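Local coordinates for protein hydrolase, isochorismatase family (PDB 4H17) that probably acts as a hydrolase of the isochorismatase family, built on a Rossmann-like fold around a parallel beta sheet, at residues Gln32-Ser37 against Gly77-Gln82; Ala19-Ala24 against Asp125-Gly130; Pro65-Arg70 against Gly97-Glu102. One frame throughout, in Å; residues are numbered along the deposited sequence.

In the fold
All three contacts belong to one Rossmann-like domain. Contacts 2 and 3 both reach its parallel sheet: contact 2 brings the lead-in to strand 24-29 against strand 125-131, contact 3 pairs strand 66-71 with strand 99-103, and their centres are about 14 Å apart. Contact 1 joins the loops that follow strands 24-29 and 66-71. Its centre is about 18 Å from that of contact 3 and about 26 Å from that of contact 2, across the chain's centre from the latter. Along the chain 19-24 comes first and 125-130 last, enclosing the others, whose segments alternate. Contact 2 thus lies where strand 24-29 begins, and contact 1 beyond its C-terminal end, beside a bound sulfate.

Contact 1. Residues Gln32-Ser37 against Gly77-Gln82. With EDO (1,2-ethanediol), chain G; SO4 (sulfate ion), chain C.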
# COMPACT_ATOMS: atom_id res chain seq x y z
N GLN A 32 14.85 9.37 10.19
CA GLN A 32 15.22 10.78 10.16
C GLN A 32 14.55 11.62 11.24
O GLN A 32 13.49 11.29 11.74
CB GLN A 32 14.91 11.38 8.81
CG GLN A 32 15.65 10.72 7.68
CD GLN A 32 15.25 11.28 6.36
OE1 GLN A 32 14.39 10.71 5.64
NE2 GLN A 32 15.88 12.41 5.99
N LYS A 33 15.18 12.75 11.56
CA LYS A 33 14.75 13.58 12.69
C LYS A 33 13.38 14.30 12.50
O LYS A 33 12.70 14.65 13.49
CB LYS A 33 15.84 14.60 13.07
CG LYS A 33 17.14 14.04 13.55
CD LYS A 33 18.07 15.14 14.05
CE LYS A 33 19.33 14.60 14.67
NZ LYS A 33 20.24 15.73 14.99
N GLU A 34 12.94 14.45 11.24
CA GLU A 34 11.62 14.97 10.92
C GLU A 34 10.54 14.31 11.77
O GLU A 34 9.63 14.99 12.23
CB GLU A 34 11.32 14.72 9.44
CG GLU A 34 9.95 15.20 8.99
CD GLU A 34 9.79 16.71 8.92
OE1 GLU A 34 10.64 17.39 8.31
OE2 GLU A 34 8.81 17.25 9.47
N TYR A 35 10.72 13.03 12.07
CA TYR A 35 9.69 12.25 12.73
C TYR A 35 9.70 12.38 14.25
O TYR A 35 8.91 11.66 14.92
CB TYR A 35 9.81 10.79 12.33
CG TYR A 35 9.60 10.49 10.88
CD1 TYR A 35 8.41 10.84 10.24
CD2 TYR A 35 10.60 9.86 10.11
CE1 TYR A 35 8.21 10.53 8.90
CE2 TYR A 35 10.40 9.58 8.77
CZ TYR A 35 9.22 9.91 8.18
OH TYR A 35 9.19 9.51 6.85
N LEU A 36 10.64 13.16 14.81
CA LEU A 36 10.76 13.24 16.28
C LEU A 36 10.02 14.45 16.88
O LEU A 36 9.89 14.58 18.10
CB LEU A 36 12.24 13.27 16.66
CG LEU A 36 13.17 12.12 16.29
CD1 LEU A 36 14.63 12.31 16.72
CD2 LEU A 36 12.65 10.80 16.82
N SER A 37 9.54 15.34 16.02
CA SER A 37 8.86 16.54 16.47
C SER A 37 7.96 17.08 15.35
O SER A 37 8.01 16.59 14.24
CB SER A 37 9.89 17.59 16.92
OG SER A 37 10.55 18.13 15.79
N GLY A 77 12.23 23.05 3.97
CA GLY A 77 10.91 22.40 4.03
C GLY A 77 10.95 21.12 4.80
O GLY A 77 11.78 20.91 5.68
N ARG A 78 10.02 20.22 4.51
CA ARG A 78 9.97 18.95 5.18
C ARG A 78 11.17 18.06 4.79
O ARG A 78 11.60 18.07 3.64
CB ARG A 78 8.62 18.27 4.87
CG ARG A 78 7.39 19.03 5.41
CD ARG A 78 7.31 18.96 6.93
NE ARG A 78 6.40 19.97 7.47
CZ ARG A 78 6.37 20.37 8.74
NH1 ARG A 78 7.18 19.85 9.67
NH2 ARG A 78 5.50 21.29 9.09
N PHE A 79 11.70 17.33 5.77
CA PHE A 79 12.91 16.51 5.63
C PHE A 79 14.06 17.32 5.05
O PHE A 79 14.90 16.80 4.33
CB PHE A 79 12.65 15.28 4.73
CG PHE A 79 11.45 14.44 5.18
CD1 PHE A 79 10.16 14.75 4.83
CD2 PHE A 79 11.66 13.34 6.04
CE1 PHE A 79 9.08 14.00 5.26
CE2 PHE A 79 10.58 12.57 6.48
CZ PHE A 79 9.30 12.91 6.10
N ASP A 80 14.12 18.60 5.43
CA ASP A 80 15.11 19.53 4.92
C ASP A 80 16.54 18.96 4.94
O ASP A 80 17.10 18.75 6.01
CB ASP A 80 15.04 20.76 5.80
CG ASP A 80 15.95 21.87 5.37
OD1 ASP A 80 16.71 21.72 4.40
OD2 ASP A 80 15.90 22.91 6.06
N PRO A 81 17.17 18.80 3.77
CA PRO A 81 18.48 18.18 3.77
C PRO A 81 19.60 19.12 4.21
O PRO A 81 20.70 18.66 4.46
CB PRO A 81 18.65 17.74 2.35
CG PRO A 81 17.88 18.77 1.55
CD PRO A 81 16.67 19.04 2.40
N GLN A 82 19.29 20.38 4.36
CA GLN A 82 20.24 21.36 4.91
C GLN A 82 19.86 21.76 6.34
O GLN A 82 20.39 22.74 6.87
CB GLN A 82 20.24 22.61 4.04
CG GLN A 82 20.82 22.37 2.66
CD GLN A 82 20.93 23.60 1.77
OE1 GLN A 82 20.66 24.72 2.17
NE2 GLN A 82 21.34 23.36 0.51
C1 EDO G . 6.98 21.71 1.73
O1 EDO G . 7.86 22.67 2.37
C2 EDO G . 7.80 20.59 1.15
O2 EDO G . 8.46 19.85 2.18
S SO4 C . 6.68 8.74 4.60
O1 SO4 C . 7.92 8.68 3.81
O2 SO4 C . 6.25 7.42 5.00
O3 SO4 C . 5.62 9.30 3.73
O4 SO4 C . 6.77 9.67 5.74
O HOH W 1 16.08 14.31 3.99
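The carboxylate of E34 grips F79, a residue with a side chain in a turn position that often goes to glycine. F79 is the third residue of the type II turn from G77 to D80 and has a positive phi of 52°. Its N gives E34 OE1 a nearly straight hydrogen bond of 2.8 Å, arriving from above the carboxylate plane. The other oxygen, OE2, uses its syn lone pair to form a salt bridge with R78 NH1 at 3.1 Å. OE2 lies close to the guanidinium plane, although carboxylate and guanidinium are turned 75° against each other. Glutamate suits this place because its chain also serves as an apolar pad. With CG anti to the backbone N (chi1 179°) and the chain bent at the next bond, E34 CG sits over the centre of one F79 face, a CH-pi contact 3.7 Å from the ring centroid.

The edge of the same phenylalanine turns toward the face of Y35 in an offset edge-to-face pair, centroids of the two rings 5.3 Å apart, with F79 CE2 coming to 3.4 Å from Y35 CZ. A phenylalanine offers both surfaces at once, a face for E34 and an edge for the tyrosine. The hydroxyl of Y35 donates to sulfate O4 at 2.7 Å. That ion, probably from the crystallisation liquor, also binds S135, S136, H71 and the backbone N of M132, and may mark a pocket. A water bridges Q32 NE2 to F79 O, while NE2 also binds G86 O.

F79 stacks on H71 at the end of strand 66-71 and packs against M8 of the second subunit. Y35 reaches M45 of helix 45-61, so the contact lies between that helix, the strand end and the dimer partner.

Contact 2. Residues Ala19-Ala24 against Asp125-Gly130; sequences AKLSHA and DLIVCG
A19 and A24 flank the side chains of D125 and I127 where the chain enters the parallel sheet of this Rossmann-like fold. Residues 19-24, with a short 3-10 segment at L21-S22, lead into strand 24-29, and 125-130 belong to strand 125-131, its neighbour in the sheet. No direct hydrogen bond joins the two segments. The backbone pairing starts one residue later, with S25 bonded to both D125 and I127.

D125 opens the strand. Its CB rests 4.0 Å from A19 CB, and its O meets A24 CA at 3.2 Å in a CA-H...O contact. An acid suits this partly exposed spot because its oxygens have work at the N-terminal end of the strand, where solvent reaches in: OD1 forms a salt bridge with R150 on the far side, and OD2 accepts from two waters. One of these accepts a hydrogen bond from K20 N, while the other donates to H23 O and accepts from D125 N. Water thus links two backbones that make no direct hydrogen bond here.

L126 turns away to the opposite face, against I27 and C151, and I127 comes back to the contact as its apolar core. Its CG1 stands beside the backbone N (chi1 -63°) and the chain runs on almost extended, carrying CD1 into the curve of the 3-10 turn. Small alanines suit the two positions that close round this branch: A19 CB lies 3.7 Å from I127 CG1, and A24 CB 3.6 Å from I127 CD1. Crossing the isoleucine at about a right angle, L21 covers its end, with methyl L21 CD1 3.8 Å from methyl I127 CD1.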
# COMPACT_ATOMS: atom_id res chain seq x y z
N ALA A 19 12.28 -14.17 7.44
CA ALA A 19 13.70 -14.08 7.06
C ALA A 19 14.55 -14.48 8.23
O ALA A 19 14.20 -14.23 9.39
CB ALA A 19 14.05 -12.66 6.67
N LYS A 20 15.70 -15.07 7.94
CA LYS A 20 16.75 -15.24 8.93
C LYS A 20 17.72 -14.12 8.61
O LYS A 20 18.11 -13.97 7.45
CB LYS A 20 17.44 -16.61 8.80
CG LYS A 20 16.63 -17.83 9.20
CD LYS A 20 16.32 -17.88 10.69
CE LYS A 20 16.51 -19.27 11.25
NZ LYS A 20 15.62 -20.23 10.53
N LEU A 21 18.11 -13.35 9.62
CA LEU A 21 19.07 -12.25 9.44
C LEU A 21 20.32 -12.72 8.68
O LEU A 21 20.85 -12.02 7.83
CB LEU A 21 19.44 -11.63 10.78
CG LEU A 21 20.40 -10.44 10.72
CD1 LEU A 21 19.87 -9.37 9.77
CD2 LEU A 21 20.63 -9.88 12.12
N SER A 22 20.76 -13.95 8.96
CA SER A 22 21.95 -14.53 8.37
C SER A 22 21.87 -14.72 6.87
O SER A 22 22.92 -14.84 6.21
CB SER A 22 22.25 -15.88 9.04
OG SER A 22 21.22 -16.83 8.84
N HIS A 23 20.67 -14.72 6.31
CA HIS A 23 20.50 -14.83 4.85
C HIS A 23 19.80 -13.62 4.24
O HIS A 23 19.36 -13.66 3.09
CB HIS A 23 19.71 -16.09 4.53
CG HIS A 23 20.26 -17.33 5.15
ND1 HIS A 23 21.58 -17.71 5.00
CD2 HIS A 23 19.68 -18.27 5.93
CE1 HIS A 23 21.78 -18.84 5.66
NE2 HIS A 23 20.64 -19.20 6.22
N ALA A 24 19.78 -12.51 4.97
CA ALA A 24 18.96 -11.37 4.55
C ALA A 24 19.78 -10.11 4.29
O ALA A 24 20.91 -10.02 4.70
CB ALA A 24 17.91 -11.08 5.61
N ASP A 125 15.54 -12.45 0.49
CA ASP A 125 14.99 -12.08 1.80
C ASP A 125 15.44 -10.70 2.30
O ASP A 125 16.62 -10.42 2.52
CB ASP A 125 15.32 -13.10 2.90
CG ASP A 125 14.56 -14.43 2.76
OD1 ASP A 125 13.32 -14.42 2.90
OD2 ASP A 125 15.17 -15.50 2.67
N LEU A 126 14.44 -9.87 2.52
CA LEU A 126 14.61 -8.51 2.99
C LEU A 126 13.95 -8.35 4.34
O LEU A 126 12.81 -8.71 4.54
CB LEU A 126 13.98 -7.50 2.03
CG LEU A 126 14.30 -7.61 0.53
CD1 LEU A 126 13.51 -6.57 -0.24
CD2 LEU A 126 15.79 -7.57 0.25
N ILE A 127 14.70 -7.78 5.28
CA ILE A 127 14.18 -7.37 6.57
C ILE A 127 14.02 -5.85 6.47
O ILE A 127 14.99 -5.13 6.15
CB ILE A 127 15.10 -7.78 7.74
CG1 ILE A 127 15.18 -9.32 7.80
CG2 ILE A 127 14.57 -7.20 9.05
CD1 ILE A 127 16.33 -9.85 8.62
N VAL A 128 12.79 -5.40 6.70
CA VAL A 128 12.39 -4.02 6.53
C VAL A 128 11.89 -3.36 7.80
O VAL A 128 11.08 -3.93 8.53
CB VAL A 128 11.30 -3.91 5.45
CG1 VAL A 128 10.91 -2.48 5.19
CG2 VAL A 128 11.71 -4.56 4.14
N CYS A 129 12.39 -2.15 8.06
CA CYS A 129 11.90 -1.40 9.19
C CYS A 129 11.88 0.08 8.79
O CYS A 129 12.37 0.41 7.71
CB CYS A 129 12.79 -1.65 10.41
SG CYS A 129 14.51 -1.13 10.20
N GLY A 130 11.33 0.90 9.67
CA GLY A 130 11.33 2.37 9.51
C GLY A 130 9.96 2.99 9.38
O GLY A 130 8.96 2.48 9.91
O HOH W 2 15.98 -16.34 5.28
O HOH W 3 17.77 -14.50 1.03

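Contact 3. Residues Pro65-Arg70 against Gly97-Glu102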
# COMPACT_ATOMS: atom_id res chain seq x y z
N PRO A 65 24.42 -7.12 4.71
CA PRO A 65 24.21 -5.91 3.92
C PRO A 65 23.17 -5.05 4.56
O PRO A 65 22.12 -5.59 5.01
CB PRO A 65 23.73 -6.45 2.56
CG PRO A 65 24.12 -7.88 2.54
CD PRO A 65 23.98 -8.32 3.97
N ILE A 66 23.46 -3.74 4.64
CA ILE A 66 22.56 -2.82 5.27
C ILE A 66 22.33 -1.63 4.35
O ILE A 66 23.29 -1.00 3.88
CB ILE A 66 23.13 -2.29 6.61
CG1 ILE A 66 23.41 -3.46 7.57
CG2 ILE A 66 22.23 -1.23 7.22
CD1 ILE A 66 24.31 -3.10 8.75
N ILE A 67 21.06 -1.34 4.12
CA ILE A 67 20.63 -0.24 3.22
C ILE A 67 19.81 0.77 4.00
O ILE A 67 18.81 0.43 4.65
CB ILE A 67 19.78 -0.76 2.09
CG1 ILE A 67 20.58 -1.74 1.23
CG2 ILE A 67 19.20 0.42 1.33
CD1 ILE A 67 19.76 -2.53 0.22
N HIS A 68 20.28 2.01 4.03
CA HIS A 68 19.57 3.11 4.64
C HIS A 68 18.92 3.96 3.54
O HIS A 68 19.60 4.41 2.59
CB HIS A 68 20.54 4.02 5.42
CG HIS A 68 21.42 3.30 6.39
ND1 HIS A 68 21.15 3.29 7.74
CD2 HIS A 68 22.57 2.61 6.23
CE1 HIS A 68 22.09 2.60 8.37
NE2 HIS A 68 22.97 2.19 7.47
N VAL A 69 17.64 4.21 3.70
CA VAL A 69 16.88 5.06 2.80
C VAL A 69 16.51 6.37 3.52
O VAL A 69 16.07 6.31 4.66
CB VAL A 69 15.61 4.31 2.35
CG1 VAL A 69 14.75 5.19 1.49
CG2 VAL A 69 15.95 3.00 1.62
N ARG A 70 16.61 7.51 2.84
CA ARG A 70 16.11 8.77 3.34
C ARG A 70 15.37 9.53 2.26
O ARG A 70 15.62 9.33 1.06
CB ARG A 70 17.26 9.69 3.79
CG ARG A 70 17.91 9.31 5.10
CD ARG A 70 18.81 10.43 5.60
NE ARG A 70 20.02 10.61 4.76
CZ ARG A 70 21.06 11.39 5.12
NH1 ARG A 70 21.04 12.12 6.21
NH2 ARG A 70 22.14 11.45 4.33
N GLY A 97 30.83 1.39 4.45
CA GLY A 97 30.49 0.10 3.84
C GLY A 97 28.99 -0.14 3.68
O GLY A 97 28.57 -1.11 3.01
N GLU A 98 28.19 0.68 4.35
CA GLU A 98 26.76 0.56 4.28
C GLU A 98 26.20 1.40 3.17
O GLU A 98 26.77 2.40 2.79
CB GLU A 98 26.14 0.88 5.61
CG GLU A 98 26.65 -0.07 6.69
CD GLU A 98 26.17 0.24 8.09
OE1 GLU A 98 25.45 1.25 8.30
OE2 GLU A 98 26.57 -0.54 8.99
N ILE A 99 25.12 0.92 2.59
CA ILE A 99 24.50 1.58 1.44
C ILE A 99 23.52 2.66 1.92
O ILE A 99 22.76 2.45 2.87
CB ILE A 99 23.78 0.53 0.60
CG1 ILE A 99 24.81 -0.42 0.01
CG2 ILE A 99 22.85 1.13 -0.41
CD1 ILE A 99 24.27 -1.76 -0.29
N VAL A 100 23.51 3.82 1.24
CA VAL A 100 22.64 4.93 1.62
C VAL A 100 22.04 5.54 0.37
O VAL A 100 22.76 5.93 -0.54
CB VAL A 100 23.39 6.02 2.43
CG1 VAL A 100 22.42 7.06 2.98
CG2 VAL A 100 24.13 5.45 3.61
N ILE A 101 20.72 5.59 0.33
CA ILE A 101 20.04 6.21 -0.77
C ILE A 101 19.07 7.29 -0.37
O ILE A 101 18.54 7.33 0.78
CB ILE A 101 19.33 5.17 -1.64
CG1 ILE A 101 18.30 4.38 -0.83
CG2 ILE A 101 20.35 4.22 -2.29
CD1 ILE A 101 17.42 3.52 -1.70
N GLU A 102 18.86 8.17 -1.34
CA GLU A 102 17.89 9.25 -1.23
C GLU A 102 16.80 9.05 -2.24
O GLU A 102 17.08 8.75 -3.42
CB GLU A 102 18.51 10.62 -1.54
CG GLU A 102 19.88 10.87 -1.02
CD GLU A 102 20.21 12.36 -1.03
OE1 GLU A 102 19.71 13.10 -0.16
OE2 GLU A 102 20.93 12.79 -1.95
O HOH W 4 26.15 -3.01 3.35
O HOH W 5 20.31 9.65 2.23
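H68 and E98 meet through a hydrogen bond from H68 NE2 to E98 OE1, 2.8 Å long. The acceptor lies near the plane of the imidazole, but the donor reaches it from above the carboxylate plane. The two flat groups are only 23° from parallel. E98 is extended beyond CG, and this length lets it pass alongside I66, whose CD1 lies 3.4 Å from E98 OE2, and still reach the histidine. A buried histidine suits this place, since its ring carries an N-H to the carboxylate while its carbon edge lies beside the main chain, H68 CD2 being 3.4 Å from I99 O. With an alanine here, E98 OE1 would probably lose this donor and a gap would be likely to open beside I99 O.

The next shell fixes both partners. E98 OE1 also accepts from L95 N, and E98 OE2 forms a salt bridge with R60, so the carboxylate is held at both oxygens and its charge is probably balanced in part by the arginine. H68 is positioned by its own backbone: H68 N bonds I99 O at 2.8 Å, almost straight at 178°, and H68 O takes I101 N. With I99 N to I66 O and R70 N to I101 O, these bonds form a regular parallel ladder. On the other face I67 and I99 lie side by side, I67 CG1 4.0 Å from I99 CB, beta-branched residues well fitted to extended chain.

Strand 99-103 is the outermost strand of the sheet within this chain, and 66-71 joins it to 24-29. Helix 114-121 covers the face of I67 and I99 through L114, L118 and T117, while helix 45-61 meets I66 and H68 through L56.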